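Local coordinates for protein beta-d-glucoside glucohydrolase (Hypocrea jecorina, PDB 3ZZ1) that probably hydrolyses terminal, non-reducing beta-D-glucosyl residues with release of beta-D-glucose, as a secreted family 3 beta-glucosidase in cellulose degradation, at residues 178-191 / 672-686. Residues are numbered along the deposited sequence; the frame is centred on the assembly and turned at random. Where two conformers were deposited one is given.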
loop_
_atom_site.group_PDB
_atom_site.type_symbol
_atom_site.label_atom_id
_atom_site.label_comp_id
_atom_site.label_asym_id
_atom_site.label_seq_id
_atom_site.Cartn_x
_atom_site.Cartn_y
_atom_site.Cartn_z
ATOM N N ASP A 178 -5.330 16.077 16.947
ATOM C CA ASP A 178 -4.587 14.976 17.555
ATOM C C ASP A 178 -5.240 13.607 17.334
ATOM O O ASP A 178 -4.556 12.649 16.968
ATOM C CB ASP A 178 -4.379 15.230 19.049
ATOM C CG ASP A 178 -3.566 14.141 19.715
ATOM O OD1 ASP A 178 -2.334 14.112 19.521
ATOM O OD2 ASP A 178 -4.163 13.312 20.435
ATOM N N ARG A 179 -6.552 13.515 17.550
ATOM C CA ARG A 179 -7.250 12.241 17.389
ATOM C C ARG A 179 -7.130 11.708 15.962
ATOM O O ARG A 179 -6.893 10.515 15.769
ATOM C CB ARG A 179 -8.718 12.321 17.823
ATOM C CG ARG A 179 -9.404 10.955 17.847
ATOM C CD ARG A 179 -10.849 11.029 18.304
ATOM N NE ARG A 179 -11.547 9.781 17.998
ATOM C CZ ARG A 179 -12.864 9.663 17.840
ATOM N NH1 ARG A 179 -13.656 10.723 17.961
ATOM N NH2 ARG A 179 -13.387 8.478 17.548
ATOM N N THR A 180 -7.277 12.594 14.977
ATOM C CA THR A 180 -7.136 12.230 13.568
ATOM C C THR A 180 -5.730 11.712 13.268
ATOM O O THR A 180 -5.569 10.691 12.593
ATOM C CB THR A 180 -7.467 13.417 12.633
ATOM O OG1 THR A 180 -8.813 13.846 12.868
ATOM C CG2 THR A 180 -7.334 13.018 11.165
ATOM N N LEU A 181 -4.722 12.420 13.775
ATOM C CA LEU A 181 -3.334 12.016 13.594
ATOM C C LEU A 181 -3.109 10.584 14.075
ATOM O O LEU A 181 -2.499 9.784 13.368
ATOM C CB LEU A 181 -2.374 12.989 14.298
ATOM C CG LEU A 181 -0.882 12.611 14.342
ATOM C CD1 LEU A 181 -0.282 12.542 12.945
ATOM C CD2 LEU A 181 -0.090 13.574 15.206
ATOM N N HIS A 182 -3.632 10.270 15.261
ATOM C CA HIS A 182 -3.400 8.983 15.918
ATOM C C HIS A 182 -4.286 7.854 15.395
ATOM O O HIS A 182 -3.803 6.754 15.125
ATOM C CB HIS A 182 -3.627 9.112 17.421
ATOM C CG HIS A 182 -2.506 9.781 18.149
ATOM N ND1 HIS A 182 -1.433 9.084 18.662
ATOM C CD2 HIS A 182 -2.296 11.081 18.464
ATOM C CE1 HIS A 182 -0.603 9.927 19.248
ATOM N NE2 HIS A 182 -1.107 11.144 19.151
ATOM N N GLU A 183 -5.579 8.135 15.276
ATOM C CA GLU A 183 -6.593 7.106 15.065
ATOM C C GLU A 183 -6.750 6.691 13.599
ATOM O O GLU A 183 -7.209 5.583 13.307
ATOM C CB GLU A 183 -7.932 7.580 15.634
ATOM C CG GLU A 183 -9.000 6.510 15.729
ATOM C CD GLU A 183 -10.211 6.982 16.503
ATOM O OE1 GLU A 183 -10.032 7.599 17.582
ATOM O OE2 GLU A 183 -11.342 6.735 16.035
ATOM N N LEU A 184 -6.374 7.582 12.691
ATOM C CA LEU A 184 -6.475 7.304 11.262
ATOM C C LEU A 184 -5.100 7.072 10.641
ATOM O O LEU A 184 -4.804 5.980 10.149
ATOM C CB LEU A 184 -7.225 8.437 10.540
ATOM C CG LEU A 184 -7.520 8.300 9.036
ATOM C CD1 LEU A 184 -8.212 6.993 8.691
ATOM C CD2 LEU A 184 -8.349 9.468 8.540
ATOM N N TYR A 185 -4.254 8.096 10.682
ATOM C CA TYR A 185 -2.985 8.062 9.953
ATOM C C TYR A 185 -1.860 7.273 10.621
ATOM O O TYR A 185 -1.128 6.559 9.936
ATOM C CB TYR A 185 -2.558 9.477 9.556
ATOM C CG TYR A 185 -3.594 10.107 8.651
ATOM C CD1 TYR A 185 -3.677 9.748 7.306
ATOM C CD2 TYR A 185 -4.523 11.021 9.148
ATOM C CE1 TYR A 185 -4.637 10.302 6.475
ATOM C CE2 TYR A 185 -5.490 11.580 8.323
ATOM C CZ TYR A 185 -5.539 11.211 6.986
ATOM O OH TYR A 185 -6.492 11.748 6.157
ATOM N N THR A 186 -1.729 7.386 11.939
ATOM C CA THR A 186 -0.673 6.670 12.667
ATOM C C THR A 186 -1.013 5.188 12.822
ATOM O O THR A 186 -0.119 4.349 12.849
ATOM C CB THR A 186 -0.377 7.307 14.050
ATOM O OG1 THR A 186 -0.100 8.700 13.886
ATOM C CG2 THR A 186 0.839 6.659 14.696
ATOM N N TRP A 187 -2.307 4.881 12.906
ATOM C CA TRP A 187 -2.803 3.507 13.073
ATOM C C TRP A 187 -2.001 2.421 12.321
ATOM O O TRP A 187 -1.550 1.454 12.947
ATOM C CB TRP A 187 -4.301 3.430 12.721
ATOM C CG TRP A 187 -4.909 2.044 12.824
ATOM C CD1 TRP A 187 -4.653 0.970 12.014
ATOM C CD2 TRP A 187 -5.888 1.602 13.774
ATOM N NE1 TRP A 187 -5.398 -0.114 12.408
ATOM C CE2 TRP A 187 -6.166 0.242 13.486
ATOM C CE3 TRP A 187 -6.552 2.216 14.846
ATOM C CZ2 TRP A 187 -7.082 -0.513 14.230
ATOM C CZ3 TRP A 187 -7.466 1.464 15.587
ATOM C CH2 TRP A 187 -7.723 0.114 15.268
ATOM N N PRO A 188 -1.837 2.559 10.983
ATOM C CA PRO A 188 -1.127 1.502 10.249
ATOM C C PRO A 188 0.373 1.410 10.550
ATOM O O PRO A 188 0.977 0.353 10.337
ATOM C CB PRO A 188 -1.356 1.879 8.779
ATOM C CG PRO A 188 -1.654 3.332 8.798
ATOM C CD PRO A 188 -2.422 3.548 10.060
ATOM N N PHE A 189 0.967 2.501 11.024
ATOM C CA PHE A 189 2.365 2.482 11.452
ATOM C C PHE A 189 2.524 1.699 12.753
ATOM O O PHE A 189 3.562 1.063 12.976
ATOM C CB PHE A 189 2.921 3.900 11.581
ATOM C CG PHE A 189 3.182 4.564 10.260
ATOM C CD1 PHE A 189 4.405 4.409 9.620
ATOM C CD2 PHE A 189 2.196 5.341 9.644
ATOM C CE1 PHE A 189 4.649 5.022 8.394
ATOM C CE2 PHE A 189 2.431 5.952 8.420
ATOM C CZ PHE A 189 3.663 5.794 7.795
ATOM N N ALA A 190 1.491 1.722 13.595
ATOM C CA ALA A 190 1.475 0.899 14.809
ATOM C C ALA A 190 1.489 -0.595 14.477
ATOM O O ALA A 190 2.202 -1.366 15.112
ATOM C CB ALA A 190 0.288 1.244 15.694
ATOM N N ASP A 191 0.713 -0.995 13.474
ATOM C CA ASP A 191 0.769 -2.361 12.967
ATOM C C ASP A 191 2.187 -2.708 12.520
ATOM O O ASP A 191 2.693 -3.780 12.849
ATOM C CB ASP A 191 -0.200 -2.562 11.793
ATOM C CG ASP A 191 -1.651 -2.591 12.224
ATOM O OD1 ASP A 191 -2.176 -1.514 12.568
ATOM O OD2 ASP A 191 -2.276 -3.683 12.201
ATOM N N ARG A 672 -9.001 -7.370 18.126
ATOM C CA ARG A 672 -8.010 -6.899 19.085
ATOM C C ARG A 672 -8.627 -5.785 19.916
ATOM O O ARG A 672 -9.617 -5.167 19.497
ATOM C CB ARG A 672 -6.760 -6.379 18.365
ATOM C CG ARG A 672 -6.128 -7.378 17.385
ATOM C CD ARG A 672 -5.147 -6.701 16.431
ATOM N NE ARG A 672 -5.778 -5.637 15.650
ATOM C CZ ARG A 672 -5.221 -5.011 14.613
ATOM N NH1 ARG A 672 -4.005 -5.329 14.201
ATOM N NH2 ARG A 672 -5.891 -4.053 13.984
ATOM N N ARG A 673 -8.045 -5.514 21.082
ATOM C CA ARG A 673 -8.547 -4.440 21.925
ATOM C C ARG A 673 -8.632 -3.101 21.180
ATOM O O ARG A 673 -9.619 -2.369 21.325
ATOM C CB ARG A 673 -7.723 -4.278 23.202
ATOM C CG ARG A 673 -8.323 -3.220 24.113
ATOM C CD ARG A 673 -7.536 -2.976 25.379
ATOM N NE ARG A 673 -8.239 -1.991 26.204
ATOM C CZ ARG A 673 -9.274 -2.277 26.988
ATOM N NH1 ARG A 673 -9.727 -3.521 27.075
ATOM N NH2 ARG A 673 -9.855 -1.317 27.688
ATOM N N ARG A 674 -7.606 -2.795 20.385
ATOM C CA ARG A 674 -7.562 -1.536 19.627
ATOM C C ARG A 674 -8.684 -1.422 18.581
ATOM O O ARG A 674 -9.088 -0.315 18.217
ATOM C CB ARG A 674 -6.180 -1.322 18.991
ATOM C CG ARG A 674 -5.853 -2.247 17.820
ATOM C CD ARG A 674 -4.360 -2.259 17.518
ATOM N NE ARG A 674 -3.884 -0.996 16.955
ATOM C CZ ARG A 674 -3.627 -0.780 15.665
ATOM N NH1 ARG A 674 -3.797 -1.743 14.758
ATOM N NH2 ARG A 674 -3.191 0.412 15.277
ATOM N N ASP A 675 -9.193 -2.564 18.120
ATOM C CA ASP A 675 -10.295 -2.592 17.150
ATOM C C ASP A 675 -11.619 -2.111 17.743
ATOM O O ASP A 675 -12.565 -1.836 17.006
ATOM C CB ASP A 675 -10.453 -3.991 16.538
ATOM C CG ASP A 675 -9.215 -4.442 15.769
ATOM O OD1 ASP A 675 -8.557 -3.596 15.115
ATOM O OD2 ASP A 675 -8.901 -5.649 15.820
ATOM N N LEU A 676 -11.677 -2.009 19.071
ATOM C CA LEU A 676 -12.839 -1.458 19.777
ATOM C C LEU A 676 -12.513 -0.134 20.482
ATOM O O LEU A 676 -13.305 0.363 21.290
ATOM C CB LEU A 676 -13.384 -2.474 20.795
ATOM C CG LEU A 676 -13.825 -3.857 20.292
ATOM C CD1 LEU A 676 -14.201 -4.759 21.458
ATOM C CD2 LEU A 676 -14.989 -3.745 19.317
ATOM N N SER A 677 -11.348 0.431 20.168
ATOM C CA SER A 677 -10.852 1.635 20.840
ATOM C C SER A 677 -10.875 2.891 19.968
ATOM O O SER A 677 -10.845 2.812 18.740
ATOM C CB SER A 677 -9.423 1.407 21.353
ATOM O OG SER A 677 -9.360 0.292 22.225
ATOM N N TYR A 678 -10.932 4.047 20.625
ATOM C CA TYR A 678 -10.708 5.337 19.988
ATOM C C TYR A 678 -9.563 6.014 20.748
ATOM O O TYR A 678 -9.281 5.662 21.896
ATOM C CB TYR A 678 -11.981 6.198 20.022
ATOM C CG TYR A 678 -12.388 6.616 21.420
ATOM C CD1 TYR A 678 -13.193 5.796 22.203
ATOM C CD2 TYR A 678 -11.943 7.822 21.965
ATOM C CE1 TYR A 678 -13.550 6.160 23.489
ATOM C CE2 TYR A 678 -12.296 8.202 23.252
ATOM C CZ TYR A 678 -13.100 7.367 24.009
ATOM O OH TYR A 678 -13.457 7.729 25.280
ATOM N N TRP A 679 -8.897 6.972 20.111
ATOM C CA TRP A 679 -7.806 7.697 20.760
ATOM C C TRP A 679 -8.362 8.891 21.530
ATOM O O TRP A 679 -8.970 9.781 20.937
ATOM C CB TRP A 679 -6.789 8.165 19.718
ATOM C CG TRP A 679 -5.666 9.005 20.278
ATOM C CD1 TRP A 679 -5.559 10.365 20.231
ATOM C CD2 TRP A 679 -4.496 8.532 20.954
ATOM N NE1 TRP A 679 -4.396 10.770 20.837
ATOM C CE2 TRP A 679 -3.723 9.666 21.288
ATOM C CE3 TRP A 679 -4.023 7.259 21.309
ATOM C CZ2 TRP A 679 -2.498 9.568 21.962
ATOM C CZ3 TRP A 679 -2.805 7.160 21.985
ATOM C CH2 TRP A 679 -2.056 8.310 22.300
ATOM N N ASP A 680 -8.163 8.898 22.845
ATOM C CA ASP A 680 -8.547 10.038 23.678
ATOM C C ASP A 680 -7.368 10.998 23.773
ATOM O O ASP A 680 -6.328 10.647 24.341
ATOM C CB ASP A 680 -8.987 9.586 25.075
ATOM C CG ASP A 680 -9.357 10.757 25.977
ATOM O OD1 ASP A 680 -10.452 11.326 25.794
ATOM O OD2 ASP A 680 -8.552 11.112 26.865
ATOM N N THR A 681 -7.547 12.198 23.217
ATOM C CA THR A 681 -6.474 13.196 23.154
ATOM C C THR A 681 -6.011 13.678 24.530
ATOM O O THR A 681 -4.809 13.728 24.788
ATOM C CB THR A 681 -6.819 14.408 22.217
ATOM O OG1 THR A 681 -5.861 15.460 22.404
ATOM C CG2 THR A 681 -8.212 14.959 22.482
ATOM N N ALA A 682 -6.952 14.015 25.409
ATOM C CA ALA A 682 -6.618 14.546 26.736
ATOM C C ALA A 682 -5.698 13.632 27.544
ATOM O O ALA A 682 -4.724 14.098 28.128
ATOM C CB ALA A 682 -7.891 14.880 27.526
ATOM N N SER A 683 -5.993 12.335 27.563
ATOM C CA SER A 683 -5.182 11.371 28.315
ATOM C C SER A 683 -4.103 10.680 27.470
ATOM O O SER A 683 -3.277 9.937 28.005
ATOM C CB SER A 683 -6.075 10.328 28.995
ATOM O OG SER A 683 -6.836 9.600 28.044
ATOM N N GLN A 684 -4.104 10.940 26.159
ATOM C CA GLN A 684 -3.167 10.304 25.211
ATOM C C GLN A 684 -3.178 8.778 25.367
ATOM O O GLN A 684 -2.137 8.137 25.545
ATOM C CB GLN A 684 -1.744 10.881 25.337
ATOM C CG GLN A 684 -1.635 12.380 25.035
ATOM C CD GLN A 684 -1.428 12.682 23.559
ATOM O OE1 GLN A 684 -0.317 12.555 23.030
ATOM N NE2 GLN A 684 -2.493 13.116 22.893
ATOM N N LYS A 685 -4.378 8.211 25.308
ATOM C CA LYS A 685 -4.580 6.787 25.525
ATOM C C LYS A 685 -5.664 6.252 24.610
ATOM O O LYS A 685 -6.598 6.973 24.251
ATOM C CB LYS A 685 -4.962 6.513 26.984
ATOM C CG LYS A 685 -3.802 6.632 27.962
ATOM C CD LYS A 685 -4.287 6.722 29.397
ATOM C CE LYS A 685 -3.167 7.170 30.325
ATOM N NZ LYS A 685 -1.999 6.253 30.243
ATOM N N TRP A 686 -5.524 4.985 24.235
ATOM C CA TRP A 686 -6.567 4.268 23.518
ATOM C C TRP A 686 -7.590 3.771 24.523
ATOM O O TRP A 686 -7.239 3.125 25.515
ATOM C CB TRP A 686 -5.976 3.100 22.743
ATOM C CG TRP A 686 -5.257 3.519 21.502
ATOM C CD1 TRP A 686 -3.913 3.706 21.354
ATOM C CD2 TRP A 686 -5.844 3.807 20.230
ATOM N NE1 TRP A 686 -3.627 4.088 20.069
ATOM C CE2 TRP A 686 -4.794 4.157 19.356
ATOM C CE3 TRP A 686 -7.157 3.794 19.741
ATOM C CZ2 TRP A 686 -5.015 4.495 18.019
ATOM C CZ3 TRP A 686 -7.378 4.131 18.416
ATOM C CH2 TRP A 686 -6.310 4.476 17.570
HETATM O O HOH W 1 -11.951 4.227 16.265
HETATM O O HOH W 2 -4.954 -2.895 11.484
#
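W679 lies against H182 in an offset stack, the imidazole over the indole's five-membered ring with the planes 11° apart. CB of W679 comes first, near CB of H182 and OE1 of E183. CG, with CD1 and CD2, sits under CB of H182, a CH-pi contact. CE2 and CZ2 lie beneath the imidazole; CZ2 is 3.3 Å from CE1 of H182. CE3 and CZ3 are near ND1 of H182, and CH2 of W679 lies 3.7 Å from its CE1. NE1 points to D178 and donates to its OD2 at 2.6 Å, in the indole plane and on the syn side of the carboxylate. With CG of W679 anti to the backbone N (chi1 176°), the indole extends across the helix, over H182 and with NE1 at D178. Replacing W679 by an alanine is likely to leave D178 OD2 with only weak bonds from 672-686 and the H182 ring without its stacking partner. Q684 NE2 adds a weak bond to D178, while Y217 binds both H182 NE2 and Q684 OE1.

The backbone N of W679 donates to E183 OE1 at 2.8 Å. R179 NE reaches the same oxygen from the opposite face of the carboxylate. Next along, the edge of W187 meets the face of W686, planes at 79°. The R674 guanidinium covers a face of W187 in a cation-pi contact, its CZ 3.7 Å from the centroid of the five-membered ring. R674 NH2 also hydrogen-bonds to W187 O (3.0 Å), and NH1 forms a salt bridge with D191 OD1 (2.7 Å). D191 OD2 makes another with R672 NH1, 3.1 Å away. R672 grips D675, in its own segment, side-on through NE and NH2.

The contact joins a helix of the N-terminal, TIM-barrel-type region to the fibronectin type III-like region. Neutral donors meet the carboxylate at the D178 end; the cross-segment salt bridges lie at the D191 end. There each carboxylate oxygen takes one arginine, which would probably help keep D191 ionised.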